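Local coordinates for possible prolidase (PDB 2P9B), which is a putative prolidase of the amidohydrolase family that probably hydrolyses carbon-nitrogen bonds, its substrate unproven, at residues 266-270 with 326-332; 291-297 with 339-345. All blocks are in the same frame, centred on the assembly; numbering follows the deposited sequence.

Interaction 1 (266-270 with 326-332); sequences HGSVL and MVSGARQ
Gln332 reaches from helix 313-335 to the loop 266-270 and grips the backbone of Leu270. Its CB leaves the helix toward the loop, CG lies anti to the carbonyl carbon (chi1 -63°), and the chain runs extended to CD, which faces both N and O of Leu270. At the tip OE1 accepts a short bond from Leu270 N (2.6 Å, 164° at the hydrogen), the donor tilted 15° from the amide plane; the same oxygen touches Val269 CG2, while NE2 lies 3.4 Å from Leu270 O. One turn back, Gly329 brings its CA within 3.3 Å of Ser268 O, where a CB would clash. At the other end Met326, a selenomethionine, runs beside His266; its CG packs on His266 O and its SE stands 4.0 Å from His266 CD2, oblique to the ring. A water donates to both His266 O and Met326 O. Exchanging Gln332 for an alanine is likely to leave Leu270 N without its acceptor and open a gap beside Val269. The chemistry is mainly backbone recognition: one amide and one water tie the loop after strand 263-264 to the helix, and Gly329 lets them come this close.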
loop_
_atom_site.group_PDB
_atom_site.type_symbol
_atom_site.label_atom_id
_atom_site.label_comp_id
_atom_site.label_asym_id
_atom_site.label_seq_id
_atom_site.Cartn_x
_atom_site.Cartn_y
_atom_site.Cartn_z
ATOM N N HIS A 266 10.069 -4.144 2.418
ATOM C CA HIS A 266 11.011 -5.049 1.759
ATOM C C HIS A 266 11.312 -6.195 2.719
ATOM O O HIS A 266 10.789 -7.295 2.567
ATOM C CB HIS A 266 12.299 -4.319 1.361
ATOM C CG HIS A 266 12.107 -3.295 0.284
ATOM N ND1 HIS A 266 11.361 -2.150 0.468
ATOM C CD2 HIS A 266 12.562 -3.246 -0.989
ATOM C CE1 HIS A 266 11.367 -1.439 -0.646
ATOM N NE2 HIS A 266 12.089 -2.082 -1.546
ATOM N N GLY A 267 12.149 -5.932 3.715
ATOM C CA GLY A 267 12.454 -6.967 4.687
ATOM C C GLY A 267 13.615 -7.869 4.326
ATOM O O GLY A 267 14.328 -7.631 3.354
ATOM N N SER A 268 13.790 -8.921 5.114
ATOM C CA SER A 268 14.885 -9.860 4.908
ATOM C C SER A 268 14.488 -11.213 5.462
ATOM O O SER A 268 13.372 -11.390 5.938
ATOM C CB SER A 268 16.115 -9.374 5.666
ATOM O OG SER A 268 15.866 -9.396 7.065
ATOM N N VAL A 269 15.413 -12.165 5.407
ATOM C CA VAL A 269 15.138 -13.480 5.957
ATOM C C VAL A 269 14.987 -13.269 7.466
ATOM O O VAL A 269 15.643 -12.399 8.047
ATOM C CB VAL A 269 16.292 -14.463 5.650
ATOM C CG1 VAL A 269 17.593 -13.937 6.228
ATOM C CG2 VAL A 269 15.960 -15.842 6.211
ATOM N N LEU A 270 14.114 -14.050 8.093
ATOM C CA LEU A 270 13.860 -13.902 9.518
ATOM C C LEU A 270 14.300 -15.096 10.355
ATOM O O LEU A 270 14.670 -16.143 9.829
ATOM C CB LEU A 270 12.366 -13.676 9.749
ATOM C CG LEU A 270 11.714 -12.522 8.982
ATOM C CD1 LEU A 270 10.201 -12.602 9.122
ATOM C CD2 LEU A 270 12.249 -11.200 9.503
HETATM N N MSE A 326 13.880 -11.153 0.773
HETATM C CA MSE A 326 12.526 -10.601 0.803
HETATM C C MSE A 326 11.518 -11.731 0.605
HETATM O O MSE A 326 10.502 -11.818 1.301
HETATM C CB MSE A 326 12.336 -9.550 -0.306
HETATM C CG MSE A 326 13.057 -8.207 -0.073
HETATM SE SE MSE A 326 13.249 -7.115 -1.636
HETATM C CE MSE A 326 11.473 -7.224 -2.256
ATOM N N VAL A 327 11.800 -12.602 -0.355
ATOM C CA VAL A 327 10.899 -13.706 -0.633
ATOM C C VAL A 327 10.857 -14.693 0.523
ATOM O O VAL A 327 9.784 -15.048 1.008
ATOM C CB VAL A 327 11.309 -14.434 -1.933
ATOM C CG1 VAL A 327 10.510 -15.719 -2.098
ATOM C CG2 VAL A 327 11.069 -13.515 -3.119
ATOM N N SER A 328 12.027 -15.129 0.972
ATOM C CA SER A 328 12.085 -16.076 2.073
ATOM C C SER A 328 11.426 -15.492 3.324
ATOM O O SER A 328 10.647 -16.169 3.992
ATOM C CB SER A 328 13.540 -16.450 2.367
ATOM O OG SER A 328 13.603 -17.482 3.339
ATOM N N GLY A 329 11.731 -14.231 3.629
ATOM C CA GLY A 329 11.152 -13.594 4.798
ATOM C C GLY A 329 9.637 -13.469 4.742
ATOM O O GLY A 329 8.966 -13.592 5.759
ATOM N N ALA A 330 9.093 -13.219 3.554
ATOM C CA ALA A 330 7.649 -13.091 3.411
ATOM C C ALA A 330 6.990 -14.442 3.658
ATOM O O ALA A 330 5.934 -14.528 4.275
ATOM C CB ALA A 330 7.300 -12.582 2.010
ATOM N N ARG A 331 7.624 -15.501 3.169
ATOM C CA ARG A 331 7.088 -16.843 3.348
ATOM C C ARG A 331 7.115 -17.199 4.827
ATOM O O ARG A 331 6.154 -17.752 5.363
ATOM C CB ARG A 331 7.927 -17.856 2.565
ATOM C CG ARG A 331 7.338 -19.255 2.538
ATOM C CD ARG A 331 8.414 -20.288 2.240
ATOM N NE ARG A 331 9.363 -20.407 3.345
ATOM C CZ ARG A 331 9.046 -20.870 4.551
ATOM N NH1 ARG A 331 7.804 -21.261 4.809
ATOM N NH2 ARG A 331 9.967 -20.937 5.501
ATOM N N GLN A 332 8.222 -16.878 5.486
ATOM C CA GLN A 332 8.360 -17.169 6.904
ATOM C C GLN A 332 7.312 -16.399 7.691
ATOM O O GLN A 332 6.632 -16.955 8.549
ATOM C CB GLN A 332 9.754 -16.780 7.388
ATOM C CG GLN A 332 10.861 -17.564 6.715
ATOM C CD GLN A 332 12.228 -17.051 7.081
ATOM O OE1 GLN A 332 12.476 -15.849 7.043
ATOM N NE2 GLN A 332 13.136 -17.962 7.424
HETATM O O HOH W 1 9.917 -9.774 3.366
#

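Interaction 2 (291-297 with 339-345)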
loop_
_atom_site.group_PDB
_atom_site.type_symbol
_atom_site.label_atom_id
_atom_site.label_comp_id
_atom_site.label_asym_id
_atom_site.label_seq_id
_atom_site.Cartn_x
_atom_site.Cartn_y
_atom_site.Cartn_z
ATOM N N LEU A 291 4.746 -6.397 8.133
ATOM C CA LEU A 291 5.698 -6.516 7.035
ATOM C C LEU A 291 5.027 -6.181 5.704
ATOM O O LEU A 291 3.921 -6.645 5.435
ATOM C CB LEU A 291 6.241 -7.944 6.978
ATOM C CG LEU A 291 7.148 -8.290 5.793
ATOM C CD1 LEU A 291 8.449 -7.510 5.881
ATOM C CD2 LEU A 291 7.430 -9.775 5.789
ATOM N N ILE A 292 5.690 -5.364 4.883
ATOM C CA ILE A 292 5.182 -5.001 3.553
ATOM C C ILE A 292 6.299 -5.448 2.601
ATOM O O ILE A 292 7.176 -4.663 2.253
ATOM C CB ILE A 292 4.976 -3.466 3.396
ATOM C CG1 ILE A 292 4.172 -2.907 4.578
ATOM C CG2 ILE A 292 4.196 -3.173 2.102
ATOM C CD1 ILE A 292 2.760 -3.420 4.661
ATOM N N PRO A 293 6.280 -6.721 2.170
ATOM C CA PRO A 293 7.305 -7.269 1.271
ATOM C C PRO A 293 7.663 -6.471 0.023
ATOM O O PRO A 293 8.825 -6.447 -0.379
ATOM C CB PRO A 293 6.760 -8.654 0.921
ATOM C CG PRO A 293 5.949 -9.017 2.126
ATOM C CD PRO A 293 5.225 -7.721 2.418
ATOM N N THR A 294 6.674 -5.832 -0.592
ATOM C CA THR A 294 6.897 -5.063 -1.817
ATOM C C THR A 294 7.689 -5.888 -2.837
ATOM O O THR A 294 8.671 -5.419 -3.413
ATOM C CB THR A 294 7.652 -3.738 -1.538
ATOM O OG1 THR A 294 9.021 -4.015 -1.227
ATOM C CG2 THR A 294 7.027 -3.009 -0.362
ATOM N N LEU A 295 7.237 -7.118 -3.066
ATOM C CA LEU A 295 7.908 -8.004 -4.008
ATOM C C LEU A 295 7.973 -7.399 -5.405
ATOM O O LEU A 295 8.924 -7.634 -6.146
ATOM C CB LEU A 295 7.201 -9.360 -4.062
ATOM C CG LEU A 295 7.180 -10.118 -2.728
ATOM C CD1 LEU A 295 6.506 -11.465 -2.915
ATOM C CD2 LEU A 295 8.602 -10.303 -2.219
ATOM N N SER A 296 6.959 -6.619 -5.761
ATOM C CA SER A 296 6.916 -5.966 -7.066
ATOM C C SER A 296 8.130 -5.078 -7.330
ATOM O O SER A 296 8.504 -4.854 -8.484
ATOM C CB SER A 296 5.657 -5.103 -7.188
ATOM O OG SER A 296 4.492 -5.888 -7.271
ATOM N N ALA A 297 8.741 -4.561 -6.268
ATOM C CA ALA A 297 9.885 -3.676 -6.434
ATOM C C ALA A 297 11.220 -4.394 -6.594
ATOM O O ALA A 297 12.119 -3.892 -7.261
ATOM C CB ALA A 297 9.961 -2.695 -5.265
HETATM N N MSE A 339 1.380 -9.975 10.558
HETATM C CA MSE A 339 0.593 -9.009 9.805
HETATM C C MSE A 339 1.404 -8.666 8.559
HETATM O O MSE A 339 2.491 -8.104 8.660
HETATM C CB MSE A 339 0.356 -7.757 10.652
HETATM C CG MSE A 339 -0.682 -7.944 11.776
HETATM SE SE MSE A 339 -2.449 -8.287 11.244
HETATM C CE MSE A 339 -2.946 -6.504 10.819
ATOM N N ILE A 340 0.873 -9.021 7.392
ATOM C CA ILE A 340 1.566 -8.776 6.130
ATOM C C ILE A 340 0.669 -7.998 5.187
ATOM O O ILE A 340 -0.443 -8.426 4.892
ATOM C CB ILE A 340 1.945 -10.102 5.445
ATOM C CG1 ILE A 340 2.773 -10.954 6.412
ATOM C CG2 ILE A 340 2.696 -9.818 4.145
ATOM C CD1 ILE A 340 3.074 -12.348 5.914
ATOM N N GLY A 341 1.170 -6.870 4.698
ATOM C CA GLY A 341 0.372 -6.052 3.807
ATOM C C GLY A 341 0.810 -6.069 2.361
ATOM O O GLY A 341 1.725 -6.789 1.972
ATOM N N VAL A 342 0.130 -5.256 1.561
ATOM C CA VAL A 342 0.408 -5.143 0.136
ATOM C C VAL A 342 0.863 -3.722 -0.189
ATOM O O VAL A 342 0.143 -2.750 0.050
ATOM C CB VAL A 342 -0.856 -5.484 -0.691
ATOM C CG1 VAL A 342 -0.682 -5.044 -2.133
ATOM C CG2 VAL A 342 -1.118 -6.984 -0.631
ATOM N N GLY A 343 2.073 -3.622 -0.725
ATOM C CA GLY A 343 2.644 -2.342 -1.110
ATOM C C GLY A 343 3.530 -2.691 -2.286
ATOM O O GLY A 343 3.955 -3.839 -2.391
ATOM N N THR A 344 3.820 -1.740 -3.170
ATOM C CA THR A 344 4.638 -2.081 -4.331
ATOM C C THR A 344 5.811 -1.169 -4.657
ATOM O O THR A 344 6.637 -1.519 -5.494
ATOM C CB THR A 344 3.778 -2.157 -5.597
ATOM O OG1 THR A 344 3.229 -0.864 -5.875
ATOM C CG2 THR A 344 2.655 -3.162 -5.413
ATOM N N ASP A 345 5.874 -0.010 -4.010
ATOM C CA ASP A 345 6.929 0.976 -4.256
ATOM C C ASP A 345 6.743 1.570 -5.659
ATOM O O ASP A 345 7.673 1.587 -6.465
ATOM C CB ASP A 345 8.320 0.334 -4.143
ATOM C CG ASP A 345 9.390 1.328 -3.715
ATOM O OD1 ASP A 345 9.142 2.548 -3.801
ATOM O OD2 ASP A 345 10.484 0.890 -3.295
HETATM O O HOH W 2 3.652 -6.141 -0.334
#
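Pro293 and Ile340 meet at about a right angle, the proline CD resting 3.7 Å from Ile340 CG2, just beyond a single parallel bridge. There Leu291 N donates to Met339 O and Leu291 O accepts from Gly341 N, both at 2.9 Å and nearly straight. Ile292 turns its two branches onto the glycines: with CG1 anti to the carbonyl carbon (chi1 -50°), CD1 reaches Gly341 CA, while CG2 lies 3.6 Å from Gly343 N. A CB on either glycine would clash with these methyls. Where the backbones part, a water fills in, accepting from Thr294 N and Gly343 N, and can donate to Gly341 O. Past it, Thr294 CA points its hydrogen at Gly343 O (3.2 Å), and Thr294 OG1 turns back to Pro293 O. Ser296 CB lies against Thr344 CB, and Ser296 OG against Thr344 CG2 (both 3.8 Å); the hydroxyls bond to Glu359 and Asn75 respectively. Ala297 CB lies 3.5 Å from Thr344 O, a buried carbonyl with no polar partner in the model, and 3.6 Å from Asp345 CB. Asp345, with His77 and His79, faces one vacant point, consistent with an empty metal site as in related amidohydrolases. Strand 290-292 lies between strand 263-264 and segment 339-345, which bonds in turn to Ala76 and His77 of strand 68-78; helix 313-335 covers Leu291, Pro293 and Ile340, helix 356-367 Ser296, Val342 and Thr344.

In the fold
The centres of interactions 1 and 2 lie about 11 Å apart, and their segments alternate along the chain: 266-270, 291-297, 326-332, 339-345. Interaction 1 is the more peripheral, about 17 Å from the chain centre against about 7 Å for interaction 2. They meet directly: His266 N probably donates to Ile292 O, and Met326 CE packs on Pro293 O and Thr294 O. Helix 313-335 carries segment 326-332 and leads into 339-345, as in the beta-alpha alternation of a TIM barrel. Both contacts border a possible, empty metal site, which includes Asp345 and is touched by the His266 side chain, so the two contacts join the packing of helix 313-335 to what is probably the catalytic end of the barrel.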